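Local atomic coordinates of major pepsin inhibitor 3 (Ascaris suum, PDB entry 1F32), a protein that inhibits the aspartic protease pepsin and is a secreted, disulfide-bonded member of the I33 family of protease inhibitors from a parasitic roundworm. Residues A42-V45 against E46-N50; D34-V37 against G38-F41; K52-A56 against P57-K61; S5-T8 against G9-C13. One frame throughout, in Å; residues are numbered along the deposited sequence.

In the fold
From the N terminus the chain first meets contact 4, where it leaves strand 5-8, an edge of the five-stranded antiparallel sheet, and runs on to Cys13, the start of the three-stranded sheet. Contacts 2 and 1 then follow in direct succession along helix 35-52, and contact 3 closes the turn that leads from its end into the short helix 57-60. None is nested in another; they come in series. The pieces meet in space all the same: the Cys48-Cys59 disulfide joins contacts 1 and 3, Phe41 of contact 2 packs on Thr60 and on Cys13, and Met55 of contact 3 touches Ile12 of contact 4.

Contact 1 of 4, residues A42-V45 against E46-N50; sequences AARV and EDCTN
Thr49 folds its hydroxyl back onto the carbonyl of Val45, one turn earlier in the helix. OG1 donates to Val45 O at 2.9 Å while Thr49 N donates to the same oxygen, so two protons grip it, arriving from opposite faces of the carbonyl plane. The hydroxyl gets there because OG1 lies anti to Thr49's own carbonyl carbon (chi1 -54°), which turns it back toward the preceding turn. Val45 and Thr49 point the same way, side by side, with Val45 CG1 4.0 Å from Thr49 OG1.

Cys48 uses the same sort of first torsion, chi1 -71°, and its sulfur comes to lie 3.1 Å from Arg44 O, the oxygen that also accepts from Cys48 N. From there SG is 4.2 Å from Arg44 CG and bonds to Cys59.

On the exposed side, Glu46 bends at chi2 (-108°) and brings its carboxylate round to Asn50. Asn50 ND2 donates to Glu46 OE1 at 2.8 Å in an almost straight bond; the acceptor lies in the amide plane, but the amide reaches the carboxylate from above its plane. Asp47 keeps its CB 3.4 Å from Ala43 O and leads its carboxylate away. Regular i to i+4 bonds run underneath, such as Asp47 N to Ala43 O at 2.9 Å.

Arg44, bent at its third torsion, reaches off the helix so that NE and NH2 bond the carbonyls of Thr60 and Lys61. With the Cys48-Cys59 disulfide, this fastens helix 35-52 to the short helix 57-60, while Val45 CG2 packs on Cys13 at the start of strand 13-16.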
ATOM      1  N   ALA A  42      -6.871   6.876  14.688  1.00 17.53           N
ATOM      2  CA  ALA A  42      -7.068   5.448  14.887  1.00 18.43           C
ATOM      3  C   ALA A  42      -8.395   5.181  15.603  1.00 18.87           C
ATOM      4  O   ALA A  42      -9.109   4.235  15.277  1.00 18.21           O
ATOM      5  CB  ALA A  42      -5.914   4.875  15.672  1.00 17.82           C
ATOM      6  N   ALA A  43      -8.721   6.023  16.571  1.00 19.43           N
ATOM      7  CA  ALA A  43      -9.956   5.883  17.333  1.00 19.98           C
ATOM      8  C   ALA A  43     -11.146   6.084  16.412  1.00 20.24           C
ATOM      9  O   ALA A  43     -12.140   5.351  16.475  1.00 19.01           O
ATOM     10  CB  ALA A  43      -9.992   6.909  18.450  1.00 19.94           C
ATOM     11  N   ARG A  44     -11.029   7.097  15.563  1.00 21.06           N
ATOM     12  CA  ARG A  44     -12.055   7.444  14.598  1.00 22.27           C
ATOM     13  C   ARG A  44     -12.289   6.279  13.632  1.00 22.35           C
ATOM     14  O   ARG A  44     -13.433   5.951  13.312  1.00 21.64           O
ATOM     15  CB  ARG A  44     -11.607   8.707  13.846  1.00 22.33           C
ATOM     16  CG  ARG A  44     -12.654   9.371  12.984  1.00 24.90           C
ATOM     17  CD  ARG A  44     -12.319  10.858  12.756  1.00 22.34           C
ATOM     18  NE  ARG A  44     -11.106  11.059  11.957  1.00 20.01           N
ATOM     19  CZ  ARG A  44     -10.002  11.662  12.391  1.00 22.16           C
ATOM     20  NH1 ARG A  44      -9.928  12.136  13.632  1.00 20.24           N
ATOM     21  NH2 ARG A  44      -8.960  11.801  11.578  1.00 21.28           N
ATOM     22  N   VAL A  45     -11.206   5.651  13.173  1.00 19.83           N
ATOM     23  CA  VAL A  45     -11.305   4.523  12.243  1.00 19.40           C
ATOM     24  C   VAL A  45     -12.016   3.343  12.893  1.00 20.66           C
ATOM     25  O   VAL A  45     -12.878   2.701  12.274  1.00 19.25           O
ATOM     26  CB  VAL A  45      -9.901   4.057  11.769  1.00 19.94           C
ATOM     27  CG1 VAL A  45     -10.023   2.800  10.910  1.00 21.54           C
ATOM     28  CG2 VAL A  45      -9.250   5.152  10.953  1.00 20.04           C
ATOM     29  N   GLU A  46     -11.659   3.053  14.141  1.00 19.16           N
ATOM     30  CA  GLU A  46     -12.274   1.931  14.852  1.00 20.99           C
ATOM     31  C   GLU A  46     -13.757   2.213  15.075  1.00 21.39           C
ATOM     32  O   GLU A  46     -14.592   1.336  14.907  1.00 18.74           O
ATOM     33  CB  GLU A  46     -11.585   1.703  16.200  1.00 23.93           C
ATOM     34  CG  GLU A  46     -11.582   0.237  16.706  1.00 33.36           C
ATOM     35  CD  GLU A  46     -12.515  -0.038  17.902  1.00 36.26           C
ATOM     36  OE1 GLU A  46     -13.725  -0.300  17.689  1.00 38.79           O
ATOM     37  OE2 GLU A  46     -12.034  -0.001  19.065  1.00 39.43           O
ATOM     38  N   ASP A  47     -14.077   3.448  15.447  1.00 21.77           N
ATOM     39  CA  ASP A  47     -15.462   3.820  15.684  1.00 21.91           C
ATOM     40  C   ASP A  47     -16.251   3.724  14.387  1.00 22.31           C
ATOM     41  O   ASP A  47     -17.327   3.109  14.344  1.00 21.06           O
ATOM     42  CB  ASP A  47     -15.557   5.249  16.221  1.00 22.64           C
ATOM     43  CG  ASP A  47     -16.992   5.662  16.501  1.00 24.66           C
ATOM     44  OD1 ASP A  47     -17.563   5.181  17.496  1.00 25.16           O
ATOM     45  OD2 ASP A  47     -17.557   6.445  15.717  1.00 24.00           O
ATOM     46  N   CYS A  48     -15.717   4.329  13.330  1.00 21.07           N
ATOM     47  CA  CYS A  48     -16.376   4.314  12.034  1.00 21.34           C
ATOM     48  C   CYS A  48     -16.621   2.905  11.527  1.00 21.27           C
ATOM     49  O   CYS A  48     -17.730   2.557  11.136  1.00 20.60           O
ATOM     50  CB  CYS A  48     -15.544   5.065  10.988  1.00 21.47           C
ATOM     51  SG  CYS A  48     -15.541   6.861  11.244  1.00 21.38           S
ATOM     52  N   THR A  49     -15.572   2.096  11.551  1.00 21.35           N
ATOM     53  CA  THR A  49     -15.659   0.737  11.050  1.00 22.74           C
ATOM     54  C   THR A  49     -16.443  -0.237  11.914  1.00 23.07           C
ATOM     55  O   THR A  49     -17.404  -0.846  11.436  1.00 22.65           O
ATOM     56  CB  THR A  49     -14.254   0.145  10.816  1.00 24.18           C
ATOM     57  OG1 THR A  49     -13.503   1.026   9.975  1.00 22.78           O
ATOM     58  CG2 THR A  49     -14.365  -1.219  10.137  1.00 23.98           C
ATOM     59  N   ASN A  50     -16.051  -0.370  13.182  1.00 20.54           N
ATOM     60  CA  ASN A  50     -16.694  -1.336  14.073  1.00 21.33           C
ATOM     61  C   ASN A  50     -18.027  -0.949  14.716  1.00 20.78           C
ATOM     62  O   ASN A  50     -18.826  -1.822  15.067  1.00 20.10           O
ATOM     63  CB  ASN A  50     -15.732  -1.743  15.192  1.00 24.79           C
ATOM     64  CG  ASN A  50     -14.398  -2.251  14.671  1.00 28.16           C
ATOM     65  OD1 ASN A  50     -14.342  -2.987  13.686  1.00 30.58           O
ATOM     66  ND2 ASN A  50     -13.314  -1.874  15.349  1.00 28.60           N
TER

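Contact 2 of 4, residues D34-V37 against G38-F41; sequences DIQV and GKEF
Gln36 and Lys39 meet through their side chains, which cross at about a right angle. Gln36 starts with CG anti to its backbone nitrogen and then bends at chi2 (52°), bringing the amide over the lysine chain so that OE1 sits 3.4 Å from Lys39 CD. This is a contact of the amide oxygen with the aliphatic part of the lysine. Ile35 runs beside Lys39 in the same direction, and its CG2 branch lies 3.9 Å from Lys39 CE. The methylenes of Lys39 thus touch both neighbours before the chain, extended as far as CE, bends at its last torsion.

Side chains also pack on backbone carbonyls. Glu40 CG stands 3.1 Å from Gln36 O, because chi1 of -55° swings the chain back along the helix; the rest of Glu40 is extended. Of the Phe41 side chain only CB meets the earlier turn, 3.4 Å from Val37 O.

These residues form roughly the first two turns of helix 35-52, which lies alongside the three-stranded antiparallel sheet. The ring of Phe41 reaches that sheet, touching Cys13 and Val15 of strand 13-16 as well as the loop residues Pro63 and Cys66, while Val37 rests on Phe65.

Backbone hydrogen bonds make up the remainder. Gly38 N donates to Asp34 O at 2.8 Å, and Lys39 N to Ile35 O. Glu40 N and Phe41 N continue the i to i+4 pattern, the latter reaching Val37 O at 2.9 Å with an N-H...O angle of 164°.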
ATOM      1  N   ASP A  34       2.468  14.822  15.801  1.00 15.62           N
ATOM      2  CA  ASP A  34       1.565  13.997  14.990  1.00 15.39           C
ATOM      3  C   ASP A  34       1.122  12.723  15.717  1.00 15.20           C
ATOM      4  O   ASP A  34       0.116  12.089  15.349  1.00 13.35           O
ATOM      5  CB  ASP A  34       2.250  13.612  13.685  1.00 15.10           C
ATOM      6  CG  ASP A  34       2.547  14.813  12.826  1.00 17.06           C
ATOM      7  OD1 ASP A  34       1.619  15.600  12.592  1.00 17.31           O
ATOM      8  OD2 ASP A  34       3.700  14.978  12.396  1.00 18.99           O
ATOM      9  N   ILE A  35       1.872  12.332  16.740  1.00 14.84           N
ATOM     10  CA  ILE A  35       1.530  11.111  17.472  1.00 17.42           C
ATOM     11  C   ILE A  35       0.087  11.158  17.995  1.00 18.63           C
ATOM     12  O   ILE A  35      -0.692  10.232  17.756  1.00 17.78           O
ATOM     13  CB  ILE A  35       2.540  10.861  18.644  1.00 16.55           C
ATOM     14  CG1 ILE A  35       3.922  10.526  18.062  1.00 17.88           C
ATOM     15  CG2 ILE A  35       2.068   9.694  19.544  1.00 18.15           C
ATOM     16  CD1 ILE A  35       5.024  10.405  19.118  1.00 18.92           C
ATOM     17  N   GLN A  36      -0.292  12.238  18.680  1.00 19.09           N
ATOM     18  CA  GLN A  36      -1.663  12.316  19.204  1.00 20.44           C
ATOM     19  C   GLN A  36      -2.707  12.348  18.084  1.00 19.30           C
ATOM     20  O   GLN A  36      -3.828  11.853  18.239  1.00 18.89           O
ATOM     21  CB  GLN A  36      -1.822  13.538  20.114  1.00 22.62           C
ATOM     22  CG  GLN A  36      -3.109  13.509  20.976  1.00 29.48           C
ATOM     23  CD  GLN A  36      -3.292  12.217  21.782  1.00 31.70           C
ATOM     24  OE1 GLN A  36      -2.331  11.645  22.301  1.00 34.82           O
ATOM     25  NE2 GLN A  36      -4.538  11.766  21.898  1.00 34.49           N
ATOM     26  N   VAL A  37      -2.343  12.940  16.953  1.00 19.26           N
ATOM     27  CA  VAL A  37      -3.235  12.977  15.801  1.00 17.34           C
ATOM     28  C   VAL A  37      -3.447  11.529  15.350  1.00 17.33           C
ATOM     29  O   VAL A  37      -4.557  11.131  14.991  1.00 17.33           O
ATOM     30  CB  VAL A  37      -2.612  13.788  14.636  1.00 16.82           C
ATOM     31  CG1 VAL A  37      -3.513  13.732  13.411  1.00 15.18           C
ATOM     32  CG2 VAL A  37      -2.426  15.247  15.063  1.00 17.81           C
ATOM     33  N   GLY A  38      -2.384  10.734  15.397  1.00 16.59           N
ATOM     34  CA  GLY A  38      -2.500   9.344  14.986  1.00 16.95           C
ATOM     35  C   GLY A  38      -3.458   8.585  15.888  1.00 18.28           C
ATOM     36  O   GLY A  38      -4.245   7.737  15.443  1.00 16.64           O
ATOM     37  N   LYS A  39      -3.383   8.890  17.175  1.00 18.46           N
ATOM     38  CA  LYS A  39      -4.235   8.251  18.155  1.00 21.87           C
ATOM     39  C   LYS A  39      -5.691   8.591  17.933  1.00 19.93           C
ATOM     40  O   LYS A  39      -6.540   7.701  17.971  1.00 21.29           O
ATOM     41  CB  LYS A  39      -3.816   8.661  19.562  1.00 23.95           C
ATOM     42  CG  LYS A  39      -2.467   8.116  19.959  1.00 28.27           C
ATOM     43  CD  LYS A  39      -2.189   8.407  21.414  1.00 31.41           C
ATOM     44  CE  LYS A  39      -0.744   8.088  21.744  1.00 36.83           C
ATOM     45  NZ  LYS A  39      -0.390   6.704  21.327  1.00 39.21           N
ATOM     46  N   GLU A  40      -5.975   9.869  17.690  1.00 20.09           N
ATOM     47  CA  GLU A  40      -7.341  10.323  17.452  1.00 21.71           C
ATOM     48  C   GLU A  40      -7.878   9.686  16.176  1.00 20.18           C
ATOM     49  O   GLU A  40      -9.022   9.235  16.130  1.00 19.20           O
ATOM     50  CB  GLU A  40      -7.391  11.846  17.308  1.00 25.31           C
ATOM     51  CG  GLU A  40      -6.786  12.603  18.473  1.00 32.10           C
ATOM     52  CD  GLU A  40      -6.976  14.101  18.349  1.00 37.46           C
ATOM     53  OE1 GLU A  40      -6.649  14.668  17.281  1.00 42.43           O
ATOM     54  OE2 GLU A  40      -7.448  14.714  19.326  1.00 40.41           O
ATOM     55  N   PHE A  41      -7.053   9.663  15.133  1.00 18.00           N
ATOM     56  CA  PHE A  41      -7.472   9.065  13.866  1.00 17.30           C
ATOM     57  C   PHE A  41      -7.778   7.589  14.037  1.00 17.47           C
ATOM     58  O   PHE A  41      -8.810   7.095  13.583  1.00 19.66           O
ATOM     59  CB  PHE A  41      -6.377   9.218  12.814  1.00 16.92           C
ATOM     60  CG  PHE A  41      -6.645   8.457  11.555  1.00 16.79           C
ATOM     61  CD1 PHE A  41      -7.876   8.570  10.903  1.00 16.27           C
ATOM     62  CD2 PHE A  41      -5.660   7.646  10.994  1.00 15.19           C
ATOM     63  CE1 PHE A  41      -8.124   7.886   9.715  1.00 15.14           C
ATOM     64  CE2 PHE A  41      -5.906   6.958   9.799  1.00 14.14           C
ATOM     65  CZ  PHE A  41      -7.141   7.082   9.163  1.00 15.96           C
TER

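Contact 3 of 4, residues K52-A56 against P57-K61; sequences KHDMA and PTCTK
One carbonyl, that of Ala56, takes backbone protons from both Cys59 and Thr60. Cys59 N, at 2.9 Å from Ala56 O, stands well above the carbonyl plane (53°), whereas Thr60 N reaches the same Ala56 O in plane at 3.1 Å. Ala56 is the N-cap residue of the short helix 57-60, and its CB packs against Pro57 CD at 3.6 Å.

Ahead of it, Asp54 forms an Asx turn: OD1 accepts from Ala56 N at 3.0 Å, met on the anti side, 31° out of the carboxylate plane. Its other oxygen, OD2, lies 3.9 Å from Cys59 CB. The Asx turn lies in the short link between helix 35-52 and helix 57-60.

Cys59 SG stands anti to its backbone nitrogen (chi1 -171°), directed at helix 35-52 and 4.0 Å from Lys52 CD. Thr60 holds OG1 between its backbone nitrogen and carbonyl carbon, where a water at 2.7 Å from that OG1 bridges to Met55 O. The Met55 side chain itself touches Thr49 on helix 35-52 and Ile12 in the loop before strand 13-16.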
ATOM      1  N   LYS A  52     -20.066   2.308  13.705  1.00 18.45           N
ATOM      2  CA  LYS A  52     -21.000   2.885  12.744  1.00 20.10           C
ATOM      3  C   LYS A  52     -21.162   2.047  11.478  1.00 19.09           C
ATOM      4  O   LYS A  52     -22.147   2.202  10.743  1.00 18.66           O
ATOM      5  CB  LYS A  52     -20.558   4.303  12.382  1.00 21.85           C
ATOM      6  CG  LYS A  52     -20.516   5.245  13.588  1.00 25.26           C
ATOM      7  CD  LYS A  52     -20.294   6.689  13.163  1.00 27.92           C
ATOM      8  CE  LYS A  52     -19.889   7.567  14.346  1.00 29.32           C
ATOM      9  NZ  LYS A  52     -20.787   7.408  15.519  1.00 31.60           N
ATOM     10  N   HIS A  53     -20.202   1.150  11.238  1.00 17.38           N
ATOM     11  CA  HIS A  53     -20.183   0.296  10.038  1.00 18.60           C
ATOM     12  C   HIS A  53     -20.194   1.227   8.823  1.00 20.30           C
ATOM     13  O   HIS A  53     -20.968   1.050   7.883  1.00 18.44           O
ATOM     14  CB  HIS A  53     -21.405  -0.641   9.975  1.00 19.50           C
ATOM     15  CG  HIS A  53     -21.399  -1.745  10.995  1.00 18.39           C
ATOM     16  ND1 HIS A  53     -20.258  -2.176  11.638  1.00 22.98           N
ATOM     17  CD2 HIS A  53     -22.404  -2.526  11.459  1.00 17.08           C
ATOM     18  CE1 HIS A  53     -20.560  -3.168  12.458  1.00 19.32           C
ATOM     19  NE2 HIS A  53     -21.858  -3.400  12.369  1.00 21.88           N
ATOM     20  N   ASP A  54     -19.309   2.221   8.864  1.00 21.31           N
ATOM     21  CA  ASP A  54     -19.202   3.230   7.814  1.00 22.67           C
ATOM     22  C   ASP A  54     -17.725   3.489   7.527  1.00 23.33           C
ATOM     23  O   ASP A  54     -17.024   4.058   8.358  1.00 25.91           O
ATOM     24  CB  ASP A  54     -19.865   4.518   8.296  1.00 23.72           C
ATOM     25  CG  ASP A  54     -19.871   5.611   7.245  1.00 24.06           C
ATOM     26  OD1 ASP A  54     -19.239   5.438   6.191  1.00 22.96           O
ATOM     27  OD2 ASP A  54     -20.514   6.650   7.484  1.00 28.65           O
ATOM     28  N   MET A  55     -17.251   3.062   6.364  1.00 23.69           N
ATOM     29  CA  MET A  55     -15.850   3.261   6.009  1.00 25.26           C
ATOM     30  C   MET A  55     -15.596   4.434   5.053  1.00 26.27           C
ATOM     31  O   MET A  55     -14.501   4.572   4.503  1.00 28.49           O
ATOM     32  CB  MET A  55     -15.287   1.972   5.406  1.00 25.05           C
ATOM     33  CG  MET A  55     -15.209   0.827   6.408  1.00 25.43           C
ATOM     34  SD  MET A  55     -14.812  -0.765   5.658  1.00 29.48           S
ATOM     35  CE  MET A  55     -13.171  -0.517   5.232  1.00 25.56           C
ATOM     36  N   ALA A  56     -16.591   5.286   4.864  1.00 26.91           N
ATOM     37  CA  ALA A  56     -16.422   6.430   3.971  1.00 28.44           C
ATOM     38  C   ALA A  56     -15.426   7.427   4.557  1.00 27.91           C
ATOM     39  O   ALA A  56     -15.306   7.558   5.777  1.00 27.48           O
ATOM     40  CB  ALA A  56     -17.754   7.115   3.744  1.00 29.29           C
ATOM     41  N   PRO A  57     -14.681   8.136   3.694  1.00 28.62           N
ATOM     42  CA  PRO A  57     -13.724   9.108   4.224  1.00 27.15           C
ATOM     43  C   PRO A  57     -14.405  10.229   5.010  1.00 27.55           C
ATOM     44  O   PRO A  57     -13.766  10.889   5.831  1.00 25.16           O
ATOM     45  CB  PRO A  57     -12.993   9.601   2.970  1.00 29.93           C
ATOM     46  CG  PRO A  57     -13.987   9.361   1.859  1.00 29.31           C
ATOM     47  CD  PRO A  57     -14.569   8.021   2.230  1.00 29.25           C
ATOM     48  N   THR A  58     -15.701  10.448   4.786  1.00 25.71           N
ATOM     49  CA  THR A  58     -16.381  11.497   5.531  1.00 26.13           C
ATOM     50  C   THR A  58     -16.476  11.100   6.999  1.00 24.93           C
ATOM     51  O   THR A  58     -16.644  11.952   7.872  1.00 24.11           O
ATOM     52  CB  THR A  58     -17.789  11.807   4.966  1.00 29.51           C
ATOM     53  OG1 THR A  58     -18.627  10.653   5.078  1.00 32.50           O
ATOM     54  CG2 THR A  58     -17.685  12.204   3.502  1.00 32.02           C
ATOM     55  N   CYS A  59     -16.361   9.801   7.272  1.00 21.78           N
ATOM     56  CA  CYS A  59     -16.387   9.320   8.655  1.00 20.40           C
ATOM     57  C   CYS A  59     -14.954   9.176   9.180  1.00 18.11           C
ATOM     58  O   CYS A  59     -14.634   9.663  10.263  1.00 16.80           O
ATOM     59  CB  CYS A  59     -17.067   7.949   8.775  1.00 19.91           C
ATOM     60  SG  CYS A  59     -17.343   7.442  10.508  1.00 24.14           S
ATOM     61  N   THR A  60     -14.101   8.506   8.414  1.00 17.41           N
ATOM     62  CA  THR A  60     -12.729   8.281   8.863  1.00 20.34           C
ATOM     63  C   THR A  60     -11.835   9.522   8.829  1.00 19.67           C
ATOM     64  O   THR A  60     -10.954   9.671   9.678  1.00 18.51           O
ATOM     65  CB  THR A  60     -12.034   7.135   8.057  1.00 19.35           C
ATOM     66  OG1 THR A  60     -11.977   7.481   6.670  1.00 21.95           O
ATOM     67  CG2 THR A  60     -12.802   5.818   8.219  1.00 21.33           C
ATOM     68  N   LYS A  61     -12.069  10.411   7.862  1.00 19.53           N
ATOM     69  CA  LYS A  61     -11.260  11.624   7.730  1.00 20.89           C
ATOM     70  C   LYS A  61      -9.757  11.331   7.781  1.00 18.84           C
ATOM     71  O   LYS A  61      -9.055  11.780   8.690  1.00 18.33           O
ATOM     72  CB  LYS A  61     -11.631  12.621   8.831  1.00 21.80           C
ATOM     73  CG  LYS A  61     -13.069  13.123   8.728  1.00 24.09           C
ATOM     74  CD  LYS A  61     -13.445  13.955   9.926  1.00 29.18           C
ATOM     75  CE  LYS A  61     -14.912  14.351   9.881  1.00 32.14           C
ATOM     76  NZ  LYS A  61     -15.311  14.999  11.154  1.00 35.78           N
TER
HETATM   77  O   HOH W   1     -11.934   5.557   4.706  1.00 33.74           O

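Contact 4 of 4, residues S5-T8 against G9-C13; sequences SMST and GPFIC
Ser7 and Phe11 make the close part of this contact. The serine hydroxyl lies at the ring's edge, near its plane, with OG 3.3 Å from Phe11 CE1; the serine's chi1 of 51° points OG at that rim. Ser7 O also lies in the ring plane at the edge. The ring is folded back along the chain by a chi1 of -63°, which places Phe11 CZ 3.5 Å from Thr8 C. Between them Gly9 passes across one face, its CA 3.6 Å above the ring plane and displaced toward the rim. The aromatic ring therefore packs on the very backbone that leads to it.

The other side is looser and faces solvent, with Thr8 and Pro10 both exposed. Thr8 CG2 lies 3.1 Å from Gly9 N, but that is simply the contact of sequence neighbours. Pro10 follows a cis peptide bond at the corner where the chain changes direction; its CB is directed away from strand 5-8, and the side chain touches Gln69.

The Phe11 side chain also touches Met73 of strand 72-76, Val22 of strand 19-22 and Ala23 in the loop after it. Ser7 and Gly9 pair by backbone bonds with Met73 and Met71, and beyond the corner Cys13 begins strand 13-16, tied to Cys66. The arrangement is a cis-proline bend in the connection between the five-stranded and the three-stranded antiparallel sheets.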
ATOM      1  N   SER A   5      -2.000  -8.701  -9.067  1.00 24.26           N
ATOM      2  CA  SER A   5      -3.226  -7.989  -8.766  1.00 25.70           C
ATOM      3  C   SER A   5      -2.806  -6.536  -8.638  1.00 24.93           C
ATOM      4  O   SER A   5      -1.666  -6.237  -8.254  1.00 22.27           O
ATOM      5  CB  SER A   5      -3.881  -8.483  -7.466  1.00 26.46           C
ATOM      6  OG  SER A   5      -3.219  -7.980  -6.319  1.00 30.42           O
ATOM      7  N   MET A   6      -3.709  -5.634  -8.996  1.00 24.78           N
ATOM      8  CA  MET A   6      -3.419  -4.212  -8.909  1.00 27.35           C
ATOM      9  C   MET A   6      -4.654  -3.451  -8.465  1.00 27.13           C
ATOM     10  O   MET A   6      -5.781  -3.867  -8.733  1.00 29.44           O
ATOM     11  CB  MET A   6      -2.959  -3.671 -10.269  1.00 28.53           C
ATOM     12  CG  MET A   6      -4.073  -3.586 -11.309  1.00 33.96           C
ATOM     13  SD  MET A   6      -3.507  -2.873 -12.871  1.00 39.88           S
ATOM     14  CE  MET A   6      -3.664  -4.295 -13.960  1.00 41.09           C
ATOM     15  N   SER A   7      -4.444  -2.328  -7.795  1.00 28.47           N
ATOM     16  CA  SER A   7      -5.561  -1.511  -7.340  1.00 29.14           C
ATOM     17  C   SER A   7      -5.179  -0.044  -7.191  1.00 28.78           C
ATOM     18  O   SER A   7      -4.000   0.321  -7.193  1.00 27.57           O
ATOM     19  CB  SER A   7      -6.106  -2.043  -6.013  1.00 29.66           C
ATOM     20  OG  SER A   7      -5.066  -2.211  -5.066  1.00 31.90           O
ATOM     21  N   THR A   8      -6.195   0.800  -7.091  1.00 28.23           N
ATOM     22  CA  THR A   8      -5.980   2.223  -6.927  1.00 28.94           C
ATOM     23  C   THR A   8      -6.650   2.626  -5.624  1.00 26.55           C
ATOM     24  O   THR A   8      -7.645   2.032  -5.230  1.00 27.65           O
ATOM     25  CB  THR A   8      -6.593   3.015  -8.106  1.00 29.87           C
ATOM     26  OG1 THR A   8      -5.857   2.722  -9.302  1.00 32.43           O
ATOM     27  CG2 THR A   8      -6.533   4.507  -7.835  1.00 31.69           C
ATOM     28  N   GLY A   9      -6.089   3.621  -4.950  1.00 27.71           N
ATOM     29  CA  GLY A   9      -6.655   4.071  -3.691  1.00 27.92           C
ATOM     30  C   GLY A   9      -8.009   4.735  -3.857  1.00 27.99           C
ATOM     31  O   GLY A   9      -8.489   4.902  -4.984  1.00 25.79           O
ATOM     32  N   PRO A  10      -8.638   5.159  -2.749  1.00 27.88           N
ATOM     33  CA  PRO A  10      -8.140   5.044  -1.370  1.00 27.38           C
ATOM     34  C   PRO A  10      -8.102   3.634  -0.794  1.00 26.13           C
ATOM     35  O   PRO A  10      -8.908   2.773  -1.151  1.00 26.04           O
ATOM     36  CB  PRO A  10      -9.099   5.937  -0.582  1.00 28.86           C
ATOM     37  CG  PRO A  10      -9.502   6.948  -1.575  1.00 30.20           C
ATOM     38  CD  PRO A  10      -9.750   6.119  -2.808  1.00 28.83           C
ATOM     39  N   PHE A  11      -7.161   3.413   0.117  1.00 24.44           N
ATOM     40  CA  PHE A  11      -7.009   2.121   0.776  1.00 23.30           C
ATOM     41  C   PHE A  11      -7.354   2.306   2.243  1.00 22.88           C
ATOM     42  O   PHE A  11      -7.510   3.430   2.706  1.00 22.47           O
ATOM     43  CB  PHE A  11      -5.562   1.629   0.644  1.00 26.10           C
ATOM     44  CG  PHE A  11      -5.137   1.392  -0.777  1.00 27.50           C
ATOM     45  CD1 PHE A  11      -5.713   0.370  -1.521  1.00 30.19           C
ATOM     46  CD2 PHE A  11      -4.196   2.214  -1.382  1.00 29.31           C
ATOM     47  CE1 PHE A  11      -5.354   0.169  -2.852  1.00 30.38           C
ATOM     48  CE2 PHE A  11      -3.834   2.023  -2.706  1.00 29.36           C
ATOM     49  CZ  PHE A  11      -4.416   0.997  -3.442  1.00 28.58           C
ATOM     50  N   ILE A  12      -7.502   1.214   2.977  1.00 19.33           N
ATOM     51  CA  ILE A  12      -7.801   1.355   4.394  1.00 19.41           C
ATOM     52  C   ILE A  12      -6.549   1.883   5.078  1.00 17.58           C
ATOM     53  O   ILE A  12      -5.458   1.377   4.857  1.00 16.64           O
ATOM     54  CB  ILE A  12      -8.217   0.010   5.023  1.00 20.74           C
ATOM     55  CG1 ILE A  12      -9.558  -0.441   4.435  1.00 23.65           C
ATOM     56  CG2 ILE A  12      -8.354   0.150   6.532  1.00 21.43           C
ATOM     57  CD1 ILE A  12      -9.931  -1.864   4.787  1.00 26.05           C
ATOM     58  N   CYS A  13      -6.713   2.906   5.912  1.00 15.70           N
ATOM     59  CA  CYS A  13      -5.594   3.490   6.616  1.00 16.00           C
ATOM     60  C   CYS A  13      -5.890   3.526   8.103  1.00 16.42           C
ATOM     61  O   CYS A  13      -6.999   3.843   8.492  1.00 17.21           O
ATOM     62  CB  CYS A  13      -5.364   4.924   6.114  1.00 14.72           C
ATOM     63  SG  CYS A  13      -3.950   5.757   6.891  1.00 16.79           S
TER